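Blr3880 protein (Bradyrhizobium japonicum, PDB 2OOD) probably catalyses the zinc-dependent hydrolytic deamination of guanine to xanthine and ammonia, the step that opens guanine degradation. Local coordinates at residues 343-346 with 347-351; 440-443 with 444-447. All blocks are in the same frame, centred on the assembly; numbering follows the deposited sequence.

Contact 1: 343-346 with 347-351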
loop_
_atom_site.group_PDB
_atom_site.type_symbol
_atom_site.label_atom_id
_atom_site.label_comp_id
_atom_site.label_asym_id
_atom_site.label_seq_id
_atom_site.Cartn_x
_atom_site.Cartn_y
_atom_site.Cartn_z
ATOM N N TYR A 343 -0.723 -7.592 -5.636
ATOM C CA TYR A 343 -1.233 -7.284 -6.962
ATOM C C TYR A 343 -0.295 -6.286 -7.652
ATOM O O TYR A 343 0.021 -6.427 -8.827
ATOM C CB TYR A 343 -2.642 -6.690 -6.836
ATOM C CG TYR A 343 -3.249 -6.214 -8.129
ATOM C CD1 TYR A 343 -3.883 -7.095 -8.995
ATOM C CD2 TYR A 343 -3.172 -4.879 -8.499
ATOM C CE1 TYR A 343 -4.430 -6.653 -10.209
ATOM C CE2 TYR A 343 -3.712 -4.430 -9.701
ATOM C CZ TYR A 343 -4.341 -5.318 -10.552
ATOM O OH TYR A 343 -4.878 -4.858 -11.740
ATOM N N LYS A 344 0.153 -5.278 -6.913
ATOM C CA LYS A 344 1.046 -4.272 -7.465
ATOM C C LYS A 344 2.357 -4.869 -7.963
ATOM O O LYS A 344 2.833 -4.517 -9.039
ATOM C CB LYS A 344 1.302 -3.183 -6.422
ATOM C CG LYS A 344 0.058 -2.361 -6.160
ATOM C CD LYS A 344 0.210 -1.340 -5.060
ATOM C CE LYS A 344 -1.076 -0.535 -4.953
ATOM N NZ LYS A 344 -1.156 0.324 -3.747
ATOM N N VAL A 345 2.943 -5.777 -7.189
ATOM C CA VAL A 345 4.188 -6.426 -7.595
ATOM C C VAL A 345 3.954 -7.231 -8.877
ATOM O O VAL A 345 4.759 -7.191 -9.806
ATOM C CB VAL A 345 4.703 -7.368 -6.482
ATOM C CG1 VAL A 345 5.756 -8.312 -7.030
ATOM C CG2 VAL A 345 5.272 -6.546 -5.355
ATOM N N GLY A 346 2.835 -7.947 -8.922
ATOM C CA GLY A 346 2.507 -8.747 -10.084
ATOM C C GLY A 346 2.230 -7.946 -11.339
ATOM O O GLY A 346 2.520 -8.413 -12.438
HETATM N N MSE A 347 1.660 -6.754 -11.199
HETATM C CA MSE A 347 1.374 -5.938 -12.371
HETATM C C MSE A 347 2.656 -5.328 -12.906
HETATM O O MSE A 347 2.798 -5.142 -14.112
HETATM C CB MSE A 347 0.362 -4.837 -12.055
HETATM C CG MSE A 347 -1.089 -5.319 -11.998
HETATM SE SE MSE A 347 -1.662 -6.359 -13.583
HETATM C CE MSE A 347 -1.316 -5.015 -14.963
ATOM N N CYS A 348 3.590 -5.014 -12.016
ATOM C CA CYS A 348 4.856 -4.466 -12.460
ATOM C C CYS A 348 5.579 -5.566 -13.216
ATOM O O CYS A 348 6.306 -5.286 -14.162
ATOM C CB CYS A 348 5.697 -3.993 -11.275
ATOM S SG CYS A 348 5.089 -2.481 -10.511
ATOM N N ASN A 349 5.369 -6.817 -12.800
ATOM C CA ASN A 349 5.983 -7.972 -13.461
ATOM C C ASN A 349 5.365 -8.188 -14.848
ATOM O O ASN A 349 6.040 -8.611 -15.784
ATOM C CB ASN A 349 5.779 -9.256 -12.655
ATOM C CG ASN A 349 6.673 -9.351 -11.443
ATOM O OD1 ASN A 349 7.627 -8.592 -11.292
ATOM N ND2 ASN A 349 6.376 -10.307 -10.574
ATOM N N ASN A 350 4.071 -7.914 -14.969
ATOM C CA ASN A 350 3.366 -8.073 -16.232
ATOM C C ASN A 350 3.997 -7.175 -17.298
ATOM O O ASN A 350 4.124 -7.565 -18.458
ATOM C CB ASN A 350 1.896 -7.696 -16.048
ATOM C CG ASN A 350 1.090 -7.848 -17.317
ATOM O OD1 ASN A 350 0.765 -8.957 -17.727
ATOM N ND2 ASN A 350 0.767 -6.729 -17.951
ATOM N N THR A 351 4.390 -5.968 -16.900
ATOM C CA THR A 351 4.987 -5.019 -17.821
ATOM C C THR A 351 6.390 -5.450 -18.225
ATOM O O THR A 351 6.831 -5.176 -19.335
ATOM C CB THR A 351 5.023 -3.606 -17.198
ATOM O OG1 THR A 351 3.685 -3.193 -16.898
ATOM C CG2 THR A 351 5.638 -2.604 -18.157
#
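Y343 and the selenomethionine M347 lie side by side one turn apart on helix 335-352, pointing the same way and joined through both backbone and side chains. M347 N donates to Y343 O at 2.9 Å and reaches K344 O only weakly. The i to i+4 pattern then continues from C348 N to K344 O, N349 N to V345 O and N350 N to G346 O, all at 3.0 to 3.1 Å, so four successive carbonyls each accept a backbone N-H. A chi1 of 175° swings the Y343 ring away from the backbone N and alongside the M347 side chain, whose CG sits over one face, 3.8 Å from the ring centroid, as a CH-pi contact. M347 SE, brought round by bends at chi2 and chi3, lies obliquely at 4.8 Å from the centroid of the Y343 ring, a Met-aromatic contact. The polar side-chain ends bond outside residues 343-351. K344 NZ forms salt bridges with D340 of its own helix and with D341 of the second subunit, and N349 ND2 donates to N370 OD1 and F307 O. The Y343 OH has a weak bond to G92 N of the second subunit. Were Y343 replaced by an alanine, M347 CG would probably lose the ring face it rests on, and G92 of the second subunit its weak hydroxyl partner. The chemistry implies a division of labour: main-chain bonds satisfy the helix backbone, while the buried lysine charge is shared between its own helix and the dimer partner and the buried N349 amide is tied to neighbouring residues of the same chain.

Contact 2: 440-443 with 444-447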
loop_
_atom_site.group_PDB
_atom_site.type_symbol
_atom_site.label_atom_id
_atom_site.label_comp_id
_atom_site.label_asym_id
_atom_site.label_seq_id
_atom_site.Cartn_x
_atom_site.Cartn_y
_atom_site.Cartn_z
HETATM N N MSE A 440 -16.546 -7.870 -5.787
HETATM C CA MSE A 440 -16.516 -7.035 -4.580
HETATM C C MSE A 440 -15.302 -7.350 -3.710
HETATM O O MSE A 440 -14.828 -6.497 -2.960
HETATM C CB MSE A 440 -17.779 -7.238 -3.745
HETATM C CG MSE A 440 -19.057 -7.052 -4.510
HETATM SE SE MSE A 440 -20.616 -7.056 -3.338
HETATM C CE MSE A 440 -21.780 -5.932 -4.421
ATOM N N LEU A 441 -14.822 -8.588 -3.796
ATOM C CA LEU A 441 -13.658 -9.010 -3.035
ATOM C C LEU A 441 -12.419 -8.313 -3.590
ATOM O O LEU A 441 -11.479 -8.022 -2.854
ATOM C CB LEU A 441 -13.489 -10.530 -3.099
ATOM C CG LEU A 441 -14.463 -11.370 -2.268
ATOM C CD1 LEU A 441 -14.230 -12.837 -2.544
ATOM C CD2 LEU A 441 -14.279 -11.076 -0.790
ATOM N N PHE A 442 -12.413 -8.037 -4.889
ATOM C CA PHE A 442 -11.279 -7.342 -5.464
ATOM C C PHE A 442 -11.298 -5.905 -4.955
ATOM O O PHE A 442 -10.254 -5.276 -4.809
ATOM C CB PHE A 442 -11.334 -7.332 -6.991
ATOM C CG PHE A 442 -10.059 -6.846 -7.630
ATOM C CD1 PHE A 442 -8.907 -7.640 -7.614
ATOM C CD2 PHE A 442 -9.979 -5.576 -8.191
ATOM C CE1 PHE A 442 -7.699 -7.167 -8.145
ATOM C CE2 PHE A 442 -8.769 -5.103 -8.722
ATOM C CZ PHE A 442 -7.638 -5.900 -8.694
ATOM N N ALA A 443 -12.490 -5.380 -4.697
ATOM C CA ALA A 443 -12.607 -4.024 -4.187
ATOM C C ALA A 443 -12.174 -4.010 -2.721
ATOM O O ALA A 443 -11.681 -3.002 -2.227
ATOM C CB ALA A 443 -14.031 -3.536 -4.322
ATOM N N VAL A 444 -12.370 -5.125 -2.021
ATOM C CA VAL A 444 -11.956 -5.214 -0.627
ATOM C C VAL A 444 -10.437 -5.104 -0.595
ATOM O O VAL A 444 -9.876 -4.334 0.182
ATOM C CB VAL A 444 -12.371 -6.552 0.001
ATOM C CG1 VAL A 444 -11.581 -6.799 1.263
ATOM C CG2 VAL A 444 -13.847 -6.532 0.318
HETATM N N MSE A 445 -9.788 -5.879 -1.464
HETATM C CA MSE A 445 -8.330 -5.911 -1.600
HETATM C C MSE A 445 -7.698 -4.566 -1.949
HETATM O O MSE A 445 -6.812 -4.080 -1.248
HETATM C CB MSE A 445 -7.911 -6.864 -2.722
HETATM C CG MSE A 445 -7.951 -8.343 -2.449
HETATM SE SE MSE A 445 -7.548 -9.270 -4.141
HETATM C CE MSE A 445 -7.467 -11.109 -3.493
HETATM N N MSE A 446 -8.155 -3.985 -3.057
HETATM C CA MSE A 446 -7.595 -2.743 -3.577
HETATM C C MSE A 446 -8.158 -1.407 -3.102
HETATM O O MSE A 446 -7.412 -0.435 -3.006
HETATM C CB MSE A 446 -7.645 -2.770 -5.107
HETATM C CG MSE A 446 -7.204 -4.081 -5.736
HETATM SE SE MSE A 446 -5.428 -4.688 -5.184
HETATM C CE MSE A 446 -4.377 -3.140 -5.759
ATOM N N VAL A 447 -9.456 -1.329 -2.822
ATOM C CA VAL A 447 -10.021 -0.059 -2.379
ATOM C C VAL A 447 -10.204 0.028 -0.870
ATOM O O VAL A 447 -10.247 1.125 -0.314
ATOM C CB VAL A 447 -11.368 0.226 -3.062
ATOM C CG1 VAL A 447 -11.819 1.630 -2.745
ATOM C CG2 VAL A 447 -11.233 0.051 -4.551
#
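The ring of F442 meets two selenomethionines, M445 and M446, in Met-aromatic contacts between i, i+3 and i+4 positions of helix 434-447, a helix of this amidohydrolase-family protein. The two approaches differ in direction. M446 crosses the phenylalanine obliquely: its CG stands 3.4 Å above the F442 ring plane, displaced toward the rim, and this CH-pi contact is 23° off the ring normal measured from the centroid. Bends at chi2 and chi3 fold the rest of the chain so that M446 SE stays near the F442 ring, 4.8 Å from its centroid. M445 instead runs extended beyond CG and lies at about a right angle to F442. M445 SE is 4.1 Å from F442 CD1; measured from the ring centroid it lies 57° off the normal, an oblique approach. Beneath these side chains, backbone N-H groups of V444, M445, M446 and V447 bond to the carbonyls of M440, L441, F442 and A443. Of these, M445 and M446 give the straightest bonds. Helix 418-422 packs on A443 and V447, helix 335-352 on V444 and M445, and helix 374-380 on L441 and M445, while Y91 of the second subunit sets its ring edge-to-face with F442. F442 O receives M446 N at 3.0 Å with an N-H...O angle of 171°.

Contacts 1 and 2 are local contacts, each within one helix (335-352 and 434-447), and both are buried, touch the second subunit and lie away from the zinc and guanine site. Their centres are about 17 Å apart, yet the helices meet: Y343 CE1 lies 3.6 Å from F442 CZ, their rings being edge-to-face, and Y343 CD2 lies 3.5 Å from M446 CE. In each, a selenomethionine CG four residues on covers an aromatic face. The chemistry otherwise diverges. Contact 1 has charged and amide side chains bonding within the helix, to loops and across the subunit interface; contact 2 has apolar side chains, and main-chain carbonyls of M440, M446 and V447 accept hydrogen bonds from side-chain amides.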